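Local coordinates for protein nigritoxine (Vibrio nigripulchritudo, PDB 5M41) that is a bacterial toxin active against crustaceans and insects, built on a new fold, and binds a magnesium ion, at residues Met295-Ile300 against Gly391-Ala396; Glu611-Gly616 against Gly623-Trp628. All blocks are in the same frame, centred on the assembly; numbering follows the deposited sequence.

In the fold
Nigritoxine is a long single chain, and the two contacts join different pairs of elements; the nearest atoms of the two contacts are about 6 Å apart, their centres about 19 Å. Interaction 1 is buried: the loop residue A297, just past strand 293-296 of an antiparallel sheet, meets the last turns of helix 386-396, and the small apolar groups that touch there form no hydrogen bond across the contact. Interaction 2, farther from the centre of the chain, is only partly buried and joins helices 603-614 and 625-632, close neighbours in sequence. There a lysine and a glutamate reach across in a long salt bridge, and each has a stronger polar partner outside the contact.

Interaction 1 of 2, residues Met295-Ile300 against Gly391-Ala396; sequences MSASGI and GLVSVA
With CG1 of V393 trans to the backbone N (chi1 163°), this methyl is directed at A297, while CG2 sits beside the backbone N. Here a helix packs against the turn that leaves an antiparallel sheet: A297 follows strand 293-296, and V393 and A396 lie one turn apart on helix 386-396. V393 CG1 rests 3.5 Å from the backbone O of A297 and 4.4 Å from its CB. A297 CB points at the helix and also meets A396, CB to CB at 4.0 Å. Alanine suits both places because single methyls allow the backbones to come close, with the CA atoms of A297 and A396 6.1 Å apart. I341 of strand 340-348 touches all three side chains, the sheet's own part in the apolar layer. A297 is the middle residue of an ST turn, which presents its CB to the helix; serine suits the start because its short hydroxyl can reach the backbone N two residues on. On the helix, S394 faces away and its OG donates to G391 O at 2.8 Å. The turn is fastened by S298 N, which donates to S296 OG at 3.2 Å with an N-H...O angle of 162°.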
loop_
_atom_site.group_PDB
_atom_site.type_symbol
_atom_site.label_atom_id
_atom_site.label_comp_id
_atom_site.label_asym_id
_atom_site.label_seq_id
_atom_site.Cartn_x
_atom_site.Cartn_y
_atom_site.Cartn_z
ATOM N N MET A 295 11.718 -2.372 8.951
ATOM C CA MET A 295 11.400 -2.380 10.377
ATOM C C MET A 295 10.557 -3.593 10.731
ATOM O O MET A 295 9.978 -4.239 9.849
ATOM C CB MET A 295 10.616 -1.123 10.745
ATOM C CG MET A 295 11.357 0.179 10.501
ATOM S SD MET A 295 10.261 1.609 10.586
ATOM C CE MET A 295 9.430 1.579 9.004
ATOM N N SER A 296 10.462 -3.876 12.024
ATOM C CA SER A 296 9.612 -4.945 12.516
ATOM C C SER A 296 8.204 -4.408 12.725
ATOM O O SER A 296 8.032 -3.316 13.247
ATOM C CB SER A 296 10.162 -5.485 13.840
ATOM O OG SER A 296 9.289 -6.465 14.379
ATOM N N ALA A 297 7.198 -5.168 12.307
ATOM C CA ALA A 297 5.809 -4.781 12.547
ATOM C C ALA A 297 5.233 -5.471 13.794
ATOM O O ALA A 297 4.056 -5.328 14.090
ATOM C CB ALA A 297 4.944 -5.062 11.318
ATOM N N SER A 298 6.069 -6.199 14.530
ATOM C CA SER A 298 5.606 -6.947 15.701
ATOM C C SER A 298 6.297 -6.485 16.969
ATOM O O SER A 298 7.302 -5.785 16.912
ATOM C CB SER A 298 5.835 -8.445 15.515
ATOM O OG SER A 298 7.196 -8.770 15.732
ATOM N N GLY A 299 5.761 -6.905 18.110
ATOM C CA GLY A 299 6.254 -6.462 19.412
ATOM C C GLY A 299 5.438 -5.265 19.837
ATOM O O GLY A 299 4.819 -4.611 18.994
ATOM N N ILE A 300 5.416 -4.978 21.135
ATOM C CA ILE A 300 4.662 -3.825 21.628
ATOM C C ILE A 300 5.368 -2.554 21.164
ATOM O O ILE A 300 6.603 -2.511 21.081
ATOM C CB ILE A 300 4.517 -3.794 23.170
ATOM C CG1 ILE A 300 4.729 -5.188 23.792
ATOM C CG2 ILE A 300 3.165 -3.190 23.553
ATOM C CD1 ILE A 300 5.083 -5.164 25.273
ATOM N N GLY A 391 -3.428 0.721 11.915
ATOM C CA GLY A 391 -4.192 -0.329 11.239
ATOM C C GLY A 391 -3.287 -1.260 10.439
ATOM O O GLY A 391 -3.365 -2.482 10.568
ATOM N N LEU A 392 -2.428 -0.687 9.611
ATOM C CA LEU A 392 -1.540 -1.490 8.782
ATOM C C LEU A 392 -0.601 -2.364 9.610
ATOM O O LEU A 392 -0.429 -3.561 9.322
ATOM C CB LEU A 392 -0.741 -0.610 7.796
ATOM C CG LEU A 392 0.303 -1.355 6.944
ATOM C CD1 LEU A 392 -0.317 -2.469 6.104
ATOM C CD2 LEU A 392 1.081 -0.385 6.066
ATOM N N VAL A 393 0.028 -1.761 10.611
ATOM C CA VAL A 393 0.957 -2.487 11.464
ATOM C C VAL A 393 0.236 -3.662 12.149
ATOM O O VAL A 393 0.759 -4.776 12.190
ATOM C CB VAL A 393 1.638 -1.579 12.512
ATOM C CG1 VAL A 393 2.265 -2.415 13.619
ATOM C CG2 VAL A 393 2.698 -0.717 11.864
ATOM N N SER A 394 -0.973 -3.437 12.644
ATOM C CA SER A 394 -1.693 -4.529 13.309
ATOM C C SER A 394 -1.950 -5.728 12.397
ATOM O O SER A 394 -1.995 -6.864 12.875
ATOM C CB SER A 394 -3.010 -4.057 13.928
ATOM O OG SER A 394 -3.985 -3.792 12.929
ATOM N N VAL A 395 -2.131 -5.498 11.098
ATOM C CA VAL A 395 -2.340 -6.640 10.190
ATOM C C VAL A 395 -1.044 -7.142 9.532
ATOM O O VAL A 395 -0.980 -8.296 9.108
ATOM C CB VAL A 395 -3.469 -6.411 9.147
ATOM C CG1 VAL A 395 -4.824 -6.221 9.838
ATOM C CG2 VAL A 395 -3.142 -5.234 8.239
ATOM N N ALA A 396 -0.009 -6.303 9.458
ATOM C CA ALA A 396 1.307 -6.776 8.977
ATOM C C ALA A 396 2.065 -7.517 10.080
ATOM O O ALA A 396 2.946 -8.333 9.808
ATOM C CB ALA A 396 2.147 -5.629 8.461
#

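Interaction 2 of 2, residues Glu611-Gly616 against Gly623-Trp628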
loop_
_atom_site.group_PDB
_atom_site.type_symbol
_atom_site.label_atom_id
_atom_site.label_comp_id
_atom_site.label_asym_id
_atom_site.label_seq_id
_atom_site.Cartn_x
_atom_site.Cartn_y
_atom_site.Cartn_z
ATOM N N GLU A 611 -5.404 -26.846 2.403
ATOM C CA GLU A 611 -6.806 -26.649 2.785
ATOM C C GLU A 611 -6.980 -25.341 3.557
ATOM O O GLU A 611 -7.952 -24.631 3.358
ATOM C CB GLU A 611 -7.347 -27.843 3.574
ATOM C CG GLU A 611 -7.422 -29.120 2.743
ATOM C CD GLU A 611 -8.432 -29.015 1.608
ATOM O OE1 GLU A 611 -9.584 -28.665 1.889
ATOM O OE2 GLU A 611 -8.088 -29.285 0.440
ATOM N N GLY A 612 -6.008 -25.002 4.397
ATOM C CA GLY A 612 -6.025 -23.732 5.101
ATOM C C GLY A 612 -5.910 -22.560 4.143
ATOM O O GLY A 612 -6.722 -21.625 4.192
ATOM N N LYS A 613 -4.898 -22.604 3.279
ATOM C CA LYS A 613 -4.690 -21.563 2.274
ATOM C C LYS A 613 -5.845 -21.472 1.268
ATOM O O LYS A 613 -6.119 -20.388 0.757
ATOM C CB LYS A 613 -3.377 -21.761 1.537
ATOM C CG LYS A 613 -2.156 -21.373 2.348
ATOM C CD LYS A 613 -2.182 -19.905 2.759
ATOM C CE LYS A 613 -1.484 -19.012 1.752
ATOM N NZ LYS A 613 -1.161 -17.687 2.348
ATOM N N LYS A 614 -6.509 -22.599 0.992
ATOM C CA LYS A 614 -7.653 -22.637 0.057
ATOM C C LYS A 614 -8.827 -21.762 0.482
ATOM O O LYS A 614 -9.559 -21.279 -0.367
ATOM C CB LYS A 614 -8.174 -24.063 -0.140
ATOM C CG LYS A 614 -7.481 -24.818 -1.248
ATOM C CD LYS A 614 -7.810 -26.307 -1.218
ATOM C CE LYS A 614 -9.315 -26.604 -1.269
ATOM N NZ LYS A 614 -9.511 -28.043 -1.623
ATOM N N THR A 615 -9.016 -21.579 1.789
ATOM C CA THR A 615 -10.092 -20.725 2.294
ATOM C C THR A 615 -9.902 -19.262 1.885
ATOM O O THR A 615 -10.857 -18.472 1.918
ATOM C CB THR A 615 -10.193 -20.763 3.829
ATOM O OG1 THR A 615 -9.020 -20.168 4.396
ATOM C CG2 THR A 615 -10.405 -22.206 4.347
ATOM N N GLY A 616 -8.674 -18.907 1.507
ATOM C CA GLY A 616 -8.339 -17.519 1.211
ATOM C C GLY A 616 -7.989 -16.732 2.461
ATOM O O GLY A 616 -7.524 -15.603 2.364
ATOM N N GLY A 623 -4.032 -21.107 13.010
ATOM C CA GLY A 623 -3.531 -19.892 13.656
ATOM C C GLY A 623 -2.830 -18.888 12.752
ATOM O O GLY A 623 -2.970 -18.898 11.526
ATOM N N ASN A 624 -2.085 -18.001 13.394
ATOM C CA ASN A 624 -0.980 -17.310 12.774
ATOM C C ASN A 624 -0.228 -18.268 11.830
ATOM O O ASN A 624 0.183 -19.371 12.230
ATOM C CB ASN A 624 -0.075 -16.805 13.889
ATOM C CG ASN A 624 1.158 -16.099 13.382
ATOM O OD1 ASN A 624 1.926 -16.634 12.600
ATOM N ND2 ASN A 624 1.375 -14.898 13.880
ATOM N N GLU A 625 -0.075 -17.849 10.576
ATOM C CA GLU A 625 0.448 -18.720 9.539
ATOM C C GLU A 625 1.934 -18.968 9.743
ATOM O O GLU A 625 2.429 -20.071 9.527
ATOM C CB GLU A 625 0.160 -18.154 8.145
ATOM C CG GLU A 625 0.538 -19.112 7.012
ATOM C CD GLU A 625 0.300 -18.513 5.633
ATOM O OE1 GLU A 625 -0.435 -17.517 5.562
ATOM O OE2 GLU A 625 0.842 -19.027 4.628
ATOM N N MET A 626 2.634 -17.927 10.167
ATOM C CA MET A 626 4.044 -18.007 10.505
ATOM C C MET A 626 4.299 -19.040 11.618
ATOM O O MET A 626 5.207 -19.885 11.520
ATOM C CB MET A 626 4.505 -16.614 10.937
ATOM C CG MET A 626 5.996 -16.428 11.041
ATOM S SD MET A 626 6.421 -14.673 11.143
ATOM C CE MET A 626 5.881 -14.123 9.557
ATOM N N GLU A 627 3.492 -18.963 12.676
ATOM C CA GLU A 627 3.583 -19.910 13.776
ATOM C C GLU A 627 3.259 -21.310 13.236
ATOM O O GLU A 627 3.939 -22.288 13.583
ATOM C CB GLU A 627 2.632 -19.511 14.919
ATOM C CG GLU A 627 3.078 -18.263 15.681
ATOM C CD GLU A 627 2.155 -17.862 16.828
ATOM O OE1 GLU A 627 1.009 -18.319 16.909
ATOM O OE2 GLU A 627 2.572 -17.054 17.667
ATOM N N TRP A 628 2.251 -21.401 12.359
ATOM C CA TRP A 628 1.849 -22.701 11.840
ATOM C C TRP A 628 2.981 -23.378 11.105
ATOM O O TRP A 628 3.211 -24.580 11.282
ATOM C CB TRP A 628 0.571 -22.611 10.992
ATOM C CG TRP A 628 -0.006 -23.966 10.634
ATOM C CD1 TRP A 628 -1.091 -24.616 11.223
ATOM C CD2 TRP A 628 0.474 -24.894 9.601
ATOM N NE1 TRP A 628 -1.309 -25.839 10.626
ATOM C CE2 TRP A 628 -0.399 -26.069 9.663
ATOM C CE3 TRP A 628 1.510 -24.869 8.669
ATOM C CZ2 TRP A 628 -0.235 -27.154 8.808
ATOM C CZ3 TRP A 628 1.669 -25.969 7.815
ATOM C CH2 TRP A 628 0.820 -27.079 7.889
#
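K613 and E625 form a salt bridge between two helices, 603-614 and 625-632, which the short helix 618-621 connects. K613 NZ lies 3.3 Å from OE1 of E625 and the same distance from OE2, so the ammonium group is shared between both carboxylate oxygens in two weak hydrogen bonds. The two side chains cross at about a right angle. E625 swings CG to the far side of its N (chi1 -173°) and runs straight out from its helix toward K613. In the lysine, the bend at chi2 brings CD to 3.7 Å from E625 OE2, and the one at chi3 turns CE and NZ to the carboxylate. Glutamate and lysine are both long enough to span the gap between the helices.

The stronger partners lie outside this weak pair: D687 forms a salt bridge with K613 NZ, and the hydroxyl of Y609 is hydrogen-bonded to E625 OE2; F618 of the linking helix touches both side chains. The buried carboxylate is thus met by the lysine and the tyrosine, which would be expected to favour its ionised form.

Each helix also carries local bonds. Along helix 603-614, K614 NZ makes a salt bridge with E611 OE2 at 2.8 Å, and also bonds N732 and V729 O; G616 has a positive phi (84°) just beyond the helix, a conformation glycine adopts readily. N624 is the N-cap of helix 625-632, asparagine being short enough to fold back onto the first turn: its OD1 accepts from E627 N at 2.8 Å, with the donor 38° out of the carbonyl plane.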